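Local coordinates for protein probable hydrolase (Pseudomonas aeruginosa, PDB 3OM8) that is probably an alpha/beta-hydrolase-fold enzyme, perhaps a 3-oxoadipate enol-lactonase, though its true substrate is not established, at residues S33-T38 and A244-N249; L157-P162 and D219-A224. All blocks are in the same frame, centred on the assembly; numbering follows the deposited sequence.

Contact 1: S33-T38 and A244-N249. With EDO (1,2-ethanediol), chain F.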
ATOM      1  N   SER B  33       0.847 -14.553  17.149  1.00 50.96           N
ATOM      2  CA  SER B  33       0.838 -13.806  18.404  1.00 54.39           C
ATOM      3  C   SER B  33      -0.262 -12.742  18.378  1.00 56.46           C
ATOM      4  O   SER B  33      -0.412 -12.027  17.385  1.00 57.63           O
ATOM      5  CB  SER B  33       2.207 -13.183  18.676  1.00 54.80           C
ATOM      6  OG  SER B  33       2.200 -12.446  19.877  1.00 63.61           O
ATOM      7  N   ASN B  34      -1.017 -12.644  19.474  1.00 50.23           N
ATOM      8  CA  ASN B  34      -2.292 -11.927  19.485  1.00 48.58           C
ATOM      9  C   ASN B  34      -2.202 -10.427  19.762  1.00 49.59           C
ATOM     10  O   ASN B  34      -1.161  -9.917  20.149  1.00 46.26           O
ATOM     11  CB  ASN B  34      -3.250 -12.556  20.502  1.00 48.52           C
ATOM     12  CG  ASN B  34      -3.214 -14.071  20.488  1.00 51.09           C
ATOM     13  OD1 ASN B  34      -3.159 -14.691  19.437  1.00 52.61           O
ATOM     14  ND2 ASN B  34      -3.258 -14.674  21.670  1.00 56.04           N
ATOM     15  N   SER B  35      -3.315  -9.728  19.559  1.00 46.74           N
ATOM     16  CA  SER B  35      -3.434  -8.341  19.984  1.00 43.64           C
ATOM     17  C   SER B  35      -3.549  -8.305  21.505  1.00 49.22           C
ATOM     18  O   SER B  35      -3.943  -9.289  22.137  1.00 50.46           O
ATOM     19  CB  SER B  35      -4.690  -7.709  19.387  1.00 43.31           C
ATOM     20  OG  SER B  35      -4.991  -6.454  19.989  1.00 46.70           O
ATOM     21  N   ILE B  36      -3.213  -7.167  22.089  1.00 50.81           N
ATOM     22  CA  ILE B  36      -3.490  -6.941  23.506  1.00 50.88           C
ATOM     23  C   ILE B  36      -4.996  -7.107  23.692  1.00 50.46           C
ATOM     24  O   ILE B  36      -5.774  -6.798  22.786  1.00 49.49           O
ATOM     25  CB  ILE B  36      -3.084  -5.515  23.908  1.00 48.52           C
ATOM     26  CG1 ILE B  36      -3.079  -5.333  25.413  1.00 56.06           C
ATOM     27  CG2 ILE B  36      -4.035  -4.496  23.265  1.00 53.32           C
ATOM     28  CD1 ILE B  36      -2.832  -3.899  25.804  1.00 60.70           C
ATOM     29  N   GLY B  37      -5.417  -7.609  24.846  1.00 45.63           N
ATOM     30  CA  GLY B  37      -6.838  -7.703  25.136  1.00 42.32           C
ATOM     31  C   GLY B  37      -7.582  -8.827  24.437  1.00 46.00           C
ATOM     32  O   GLY B  37      -8.807  -8.890  24.514  1.00 49.10           O
ATOM     33  N   THR B  38      -6.866  -9.717  23.752  1.00 39.26           N
ATOM     34  CA  THR B  38      -7.538 -10.823  23.082  1.00 44.73           C
ATOM     35  C   THR B  38      -6.952 -12.159  23.492  1.00 48.89           C
ATOM     36  O   THR B  38      -6.000 -12.216  24.272  1.00 49.04           O
ATOM     37  CB  THR B  38      -7.478 -10.722  21.524  1.00 49.83           C
ATOM     38  OG1 THR B  38      -6.137 -10.959  21.076  1.00 39.90           O
ATOM     39  CG2 THR B  38      -7.972  -9.359  21.028  1.00 48.32           C
ATOM     40  N   ALA B 244      -9.181  -1.506   6.107  1.00 50.08           N
ATOM     41  CA  ALA B 244      -9.617  -1.933   7.435  1.00 51.73           C
ATOM     42  C   ALA B 244      -9.287  -0.910   8.509  1.00 54.89           C
ATOM     43  O   ALA B 244      -8.532   0.040   8.280  1.00 52.69           O
ATOM     44  CB  ALA B 244      -8.982  -3.265   7.800  1.00 47.08           C
ATOM     45  N   VAL B 245      -9.859  -1.137   9.690  1.00 58.72           N
ATOM     46  CA  VAL B 245      -9.521  -0.388  10.897  1.00 53.80           C
ATOM     47  C   VAL B 245      -8.346  -1.048  11.626  1.00 59.00           C
ATOM     48  O   VAL B 245      -7.202  -0.755  11.311  1.00 71.78           O
ATOM     49  CB  VAL B 245     -10.733  -0.220  11.815  1.00 47.51           C
ATOM     50  CG1 VAL B 245     -10.380   0.677  12.995  1.00 47.71           C
ATOM     51  CG2 VAL B 245     -11.904   0.369  11.026  1.00 41.77           C
ATOM     52  N   HIS B 246      -8.595  -1.947  12.575  1.00 55.95           N
ATOM     53  CA  HIS B 246      -7.461  -2.512  13.324  1.00 56.54           C
ATOM     54  C   HIS B 246      -7.306  -4.039  13.310  1.00 57.00           C
ATOM     55  O   HIS B 246      -6.187  -4.546  13.328  1.00 61.56           O
ATOM     56  CB  HIS B 246      -7.408  -1.982  14.764  1.00 54.95           C
ATOM     57  CG  HIS B 246      -6.191  -2.420  15.522  1.00 53.23           C
ATOM     58  ND1 HIS B 246      -4.914  -2.042  15.164  1.00 49.68           N
ATOM     59  CD2 HIS B 246      -6.056  -3.199  16.624  1.00 56.30           C
ATOM     60  CE1 HIS B 246      -4.045  -2.576  16.004  1.00 51.28           C
ATOM     61  NE2 HIS B 246      -4.713  -3.280  16.901  1.00 55.24           N
ATOM     62  N   LEU B 247      -8.411  -4.772  13.301  1.00 51.46           N
ATOM     63  CA  LEU B 247      -8.330  -6.226  13.240  1.00 49.19           C
ATOM     64  C   LEU B 247      -8.635  -6.664  11.809  1.00 54.83           C
ATOM     65  O   LEU B 247      -9.720  -7.168  11.509  1.00 59.30           O
ATOM     66  CB  LEU B 247      -9.295  -6.878  14.227  1.00 50.30           C
ATOM     67  CG  LEU B 247      -9.112  -6.559  15.723  1.00 49.75           C
ATOM     68  CD1 LEU B 247     -10.376  -6.873  16.473  1.00 57.14           C
ATOM     69  CD2 LEU B 247      -7.941  -7.313  16.328  1.00 43.92           C
ATOM     70  N   SER B 248      -7.664  -6.474  10.925  1.00 50.59           N
ATOM     71  CA  SER B 248      -7.919  -6.643   9.493  1.00 48.16           C
ATOM     72  C   SER B 248      -8.222  -8.095   9.113  1.00 44.46           C
ATOM     73  O   SER B 248      -8.948  -8.337   8.160  1.00 47.23           O
ATOM     74  CB  SER B 248      -6.786  -6.042   8.663  1.00 42.60           C
ATOM     75  OG  SER B 248      -5.534  -6.587   9.025  1.00 46.15           O
ATOM     76  N   ASN B 249      -7.719  -9.057   9.888  1.00 45.90           N
ATOM     77  CA  ASN B 249      -8.074 -10.460   9.667  1.00 43.31           C
ATOM     78  C   ASN B 249      -9.554 -10.703   9.906  1.00 48.86           C
ATOM     79  O   ASN B 249     -10.147 -11.610   9.323  1.00 51.32           O
ATOM     80  CB  ASN B 249      -7.246 -11.404  10.538  1.00 46.74           C
ATOM     81  CG  ASN B 249      -7.568 -11.272  12.040  1.00 49.55           C
ATOM     82  OD1 ASN B 249      -7.508 -10.183  12.611  1.00 40.67           O
ATOM     83  ND2 ASN B 249      -7.890 -12.390  12.675  1.00 50.32           N
TER
HETATM   84  C1  EDO F 266      -0.503  -2.443  21.000  1.00 61.67           C
HETATM   85  O1  EDO F 266      -1.161  -1.184  20.772  1.00 62.16           O
HETATM   86  C2  EDO F 266      -1.479  -3.441  21.632  1.00 61.86           C
HETATM   87  O2  EDO F 266      -1.966  -4.473  20.742  1.00 54.35           O
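Ser35 and Leu247 bring the two backbones closest, their CA atoms 8.6 Å apart, so only side chains bridge the gap between 33-38 and 244-249. The first segment leaves strand 29-33 and folds into a type II beta turn from Ser35 to Thr38. Gly37 takes the third position, where phi is positive (76°), a conformation that glycine adopts readily because it has no CB. Thr38 OG1 reinforces the turn with a hydrogen bond to Ser35 O (3.0 Å), while the backbone bond from Thr38 N is weak. In the second segment, Leu247 sits at the N-cap position before helix 248-251.

Ser35 carries the first segment's side of the contact. With OG anti to the backbone N (chi1 168°), the hydroxyl swings beside its own carbonyl carbon and donates to Ile36 O at 2.9 Å, in the carbonyl plane on a lone pair. The same OG lies 4.4 Å from His246 NE2, at the imidazole edge near the ring plane, a distance of packing only. His246 fits the histidine of a Ser-His-Asp triad in an alpha/beta hydrolase: ND1 is hydrogen-bonded to Asp219 OD2, and NE2 weakly to Ser101, on the probable nucleophile elbow.

Serine's short side chain keeps its hydroxyl on Ile36 O, leaving CB against the CD2 methyl of Leu247 (4.5 Å). A 1,2-ethanediol, probably from the crystallisation liquor, accepts a nearly straight hydrogen bond at O2 from Ile36 N (3.3 Å, 165°). It is also hydrogen-bonded to Ser101 OG and Leu102 N; backbone N-H groups placed like Ile36 N and Leu102 N are consistent with an oxyanion hole.

Contact 2: L157-P162 and D219-A224; sequences LGNWFP and DTVTAA
Asn159 CB rests against Val221 CG2 at 3.7 Å, the tightest touch between the end of helix 150-160 and the loop 219-224. Val221 CG2 is anti to the carbonyl carbon, which turns that methyl toward the helix; it also reaches the edge of the Trp160 indole, 4.3 Å from CD1 and near the ring plane. A branched valine thus serves two neighbours with one methyl. The side chains of Asn159 and Thr220 cross at about a right angle, with Thr220 OG1 3.9 Å from Asn159 OD1, too far for a bond. Asn159 instead hydrogen-bonds through ND2 to Gly155 O, one turn back in its own helix.

In the alpha/beta hydrolase fold the acid of the triad follows a late strand, and Asp219, after strand 211-216, fits that role. Next along the loop, Thr222 helps to hold its carboxylate, whose OD2 also faces His246: Thr222 OG1 donates to OD2 at 2.8 Å, from 49° above the carboxylate plane, and Thr222 N gives OD1 a weak bond.

Farther out, the Trp160 ring meets those of His246 and Phe156. A second subunit covers the outer side, where its Trp129 packs on Asn159 and its Ser225 OG hydrogen-bonds to Thr220 O.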
ATOM      1  N   LEU B 157     -13.025  -1.675  21.862  1.00 47.56           N
ATOM      2  CA  LEU B 157     -13.976  -1.973  20.798  1.00 50.72           C
ATOM      3  C   LEU B 157     -14.212  -0.744  19.927  1.00 53.34           C
ATOM      4  O   LEU B 157     -14.360  -0.850  18.717  1.00 63.07           O
ATOM      5  CB  LEU B 157     -15.299  -2.490  21.362  1.00 47.73           C
ATOM      6  CG  LEU B 157     -15.236  -3.840  22.078  1.00 50.96           C
ATOM      7  CD1 LEU B 157     -16.582  -4.171  22.698  1.00 54.81           C
ATOM      8  CD2 LEU B 157     -14.796  -4.947  21.133  1.00 50.52           C
ATOM      9  N   GLY B 158     -14.227   0.423  20.551  1.00 51.68           N
ATOM     10  CA  GLY B 158     -14.455   1.661  19.840  1.00 47.06           C
ATOM     11  C   GLY B 158     -13.330   2.012  18.886  1.00 53.59           C
ATOM     12  O   GLY B 158     -13.581   2.623  17.848  1.00 51.13           O
ATOM     13  N   ASN B 159     -12.099   1.632  19.232  1.00 53.25           N
ATOM     14  CA  ASN B 159     -10.948   1.866  18.356  1.00 55.07           C
ATOM     15  C   ASN B 159     -10.728   0.752  17.344  1.00 60.85           C
ATOM     16  O   ASN B 159     -10.110   0.970  16.307  1.00 67.85           O
ATOM     17  CB  ASN B 159      -9.660   2.039  19.163  1.00 53.42           C
ATOM     18  CG  ASN B 159      -9.629   3.340  19.936  1.00 61.08           C
ATOM     19  OD1 ASN B 159      -9.243   4.392  19.416  1.00 68.44           O
ATOM     20  ND2 ASN B 159     -10.049   3.276  21.184  1.00 49.98           N
ATOM     21  N   TRP B 160     -11.217  -0.440  17.670  1.00 59.20           N
ATOM     22  CA  TRP B 160     -10.934  -1.643  16.895  1.00 55.95           C
ATOM     23  C   TRP B 160     -11.869  -1.798  15.705  1.00 60.40           C
ATOM     24  O   TRP B 160     -11.473  -2.297  14.666  1.00 60.56           O
ATOM     25  CB  TRP B 160     -11.102  -2.882  17.761  1.00 51.29           C
ATOM     26  CG  TRP B 160      -9.964  -3.200  18.680  1.00 56.92           C
ATOM     27  CD1 TRP B 160      -8.769  -2.553  18.778  1.00 59.27           C
ATOM     28  CD2 TRP B 160      -9.925  -4.266  19.637  1.00 51.06           C
ATOM     29  NE1 TRP B 160      -7.987  -3.153  19.739  1.00 60.25           N
ATOM     30  CE2 TRP B 160      -8.673  -4.212  20.273  1.00 52.91           C
ATOM     31  CE3 TRP B 160     -10.827  -5.268  20.006  1.00 48.26           C
ATOM     32  CZ2 TRP B 160      -8.299  -5.119  21.252  1.00 54.97           C
ATOM     33  CZ3 TRP B 160     -10.452  -6.171  20.978  1.00 49.14           C
ATOM     34  CH2 TRP B 160      -9.203  -6.088  21.593  1.00 53.17           C
ATOM     35  N   PHE B 161     -13.121  -1.405  15.871  1.00 63.25           N
ATOM     36  CA  PHE B 161     -14.108  -1.677  14.849  1.00 62.76           C
ATOM     37  C   PHE B 161     -14.686  -0.415  14.227  1.00 76.26           C
ATOM     38  O   PHE B 161     -14.793   0.631  14.889  1.00 75.11           O
ATOM     39  CB  PHE B 161     -15.240  -2.556  15.400  1.00 57.21           C
ATOM     40  CG  PHE B 161     -14.792  -3.918  15.824  1.00 55.06           C
ATOM     41  CD1 PHE B 161     -14.413  -4.861  14.887  1.00 57.58           C
ATOM     42  CD2 PHE B 161     -14.731  -4.253  17.162  1.00 51.51           C
ATOM     43  CE1 PHE B 161     -13.986  -6.119  15.277  1.00 57.93           C
ATOM     44  CE2 PHE B 161     -14.305  -5.502  17.555  1.00 52.20           C
ATOM     45  CZ  PHE B 161     -13.939  -6.438  16.617  1.00 54.40           C
ATOM     46  N   PRO B 162     -15.060  -0.517  12.940  1.00 80.69           N
ATOM     47  CA  PRO B 162     -15.860   0.520  12.291  1.00 87.48           C
ATOM     48  C   PRO B 162     -17.076   0.788  13.163  1.00 96.26           C
ATOM     49  O   PRO B 162     -17.756  -0.163  13.540  1.00 98.55           O
ATOM     50  CB  PRO B 162     -16.300  -0.151  10.982  1.00 83.62           C
ATOM     51  CG  PRO B 162     -15.254  -1.177  10.706  1.00 76.88           C
ATOM     52  CD  PRO B 162     -14.795  -1.664  12.047  1.00 75.62           C
ATOM     53  N   ASP B 219      -6.899   2.704  10.558  1.00 54.29           N
ATOM     54  CA  ASP B 219      -6.442   2.260  11.865  1.00 52.36           C
ATOM     55  C   ASP B 219      -6.001   3.473  12.681  1.00 55.40           C
ATOM     56  O   ASP B 219      -5.130   4.234  12.241  1.00 53.88           O
ATOM     57  CB  ASP B 219      -5.266   1.300  11.668  1.00 52.40           C
ATOM     58  CG  ASP B 219      -5.028   0.401  12.862  1.00 53.14           C
ATOM     59  OD1 ASP B 219      -5.460   0.760  13.967  1.00 58.39           O
ATOM     60  OD2 ASP B 219      -4.393  -0.660  12.689  1.00 51.84           O
ATOM     61  N   THR B 220      -6.613   3.655  13.852  1.00 54.76           N
ATOM     62  CA  THR B 220      -6.228   4.717  14.799  1.00 63.65           C
ATOM     63  C   THR B 220      -5.335   4.214  15.926  1.00 61.16           C
ATOM     64  O   THR B 220      -4.597   4.989  16.522  1.00 62.73           O
ATOM     65  CB  THR B 220      -7.448   5.392  15.448  1.00 66.02           C
ATOM     66  OG1 THR B 220      -8.503   4.432  15.588  1.00 72.16           O
ATOM     67  CG2 THR B 220      -7.926   6.542  14.587  1.00 66.46           C
ATOM     68  N   VAL B 221      -5.416   2.925  16.230  1.00 57.67           N
ATOM     69  CA  VAL B 221      -4.490   2.317  17.180  1.00 60.38           C
ATOM     70  C   VAL B 221      -3.069   2.294  16.600  1.00 65.85           C
ATOM     71  O   VAL B 221      -2.171   2.982  17.085  1.00 63.47           O
ATOM     72  CB  VAL B 221      -4.931   0.888  17.541  1.00 67.26           C
ATOM     73  CG1 VAL B 221      -3.971   0.276  18.550  1.00 68.98           C
ATOM     74  CG2 VAL B 221      -6.348   0.895  18.091  1.00 68.82           C
ATOM     75  N   THR B 222      -2.875   1.501  15.548  1.00 63.08           N
ATOM     76  CA  THR B 222      -1.607   1.453  14.830  1.00 54.16           C
ATOM     77  C   THR B 222      -1.824   2.029  13.428  1.00 57.31           C
ATOM     78  O   THR B 222      -2.221   1.309  12.505  1.00 56.76           O
ATOM     79  CB  THR B 222      -1.073   0.014  14.729  1.00 52.88           C
ATOM     80  OG1 THR B 222      -2.150  -0.866  14.391  1.00 56.21           O
ATOM     81  CG2 THR B 222      -0.488  -0.437  16.057  1.00 48.69           C
ATOM     82  N   ALA B 223      -1.578   3.329  13.286  1.00 46.35           N
ATOM     83  CA  ALA B 223      -1.874   4.049  12.059  1.00 50.74           C
ATOM     84  C   ALA B 223      -1.203   3.429  10.824  1.00 52.44           C
ATOM     85  O   ALA B 223      -0.119   2.843  10.908  1.00 53.89           O
ATOM     86  CB  ALA B 223      -1.483   5.506  12.209  1.00 44.75           C
ATOM     87  N   ALA B 224      -1.857   3.553   9.678  1.00 49.12           N
ATOM     88  CA  ALA B 224      -1.279   3.036   8.446  1.00 45.76           C
ATOM     89  C   ALA B 224       0.161   3.522   8.272  1.00 46.71           C
ATOM     90  O   ALA B 224       1.041   2.737   7.946  1.00 49.05           O
ATOM     91  CB  ALA B 224      -2.141   3.413   7.242  1.00 52.10           C
TER

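Contact 2 is nested within the chain loop that contact 1 closes: 33-38 comes first, then 157-162, 219-224 and finally 244-249. Their centres lie 9 Å apart, and the two join through the His246-Asp219 pair and where Val245 CG1 packs 3.3 Å from Asn159 O. Three of the four segments lie mainly in the loops that follow strands 29-33, 211-216 and 238-242 of the central mixed sheet; the fourth ends helix 150-160, whose Trp160 packs on Ser35, Thr38 and Leu247. Residues distant in sequence therefore converge on one probable catalytic centre, contact 1 buried within the chain and contact 2 reaching out to a second subunit.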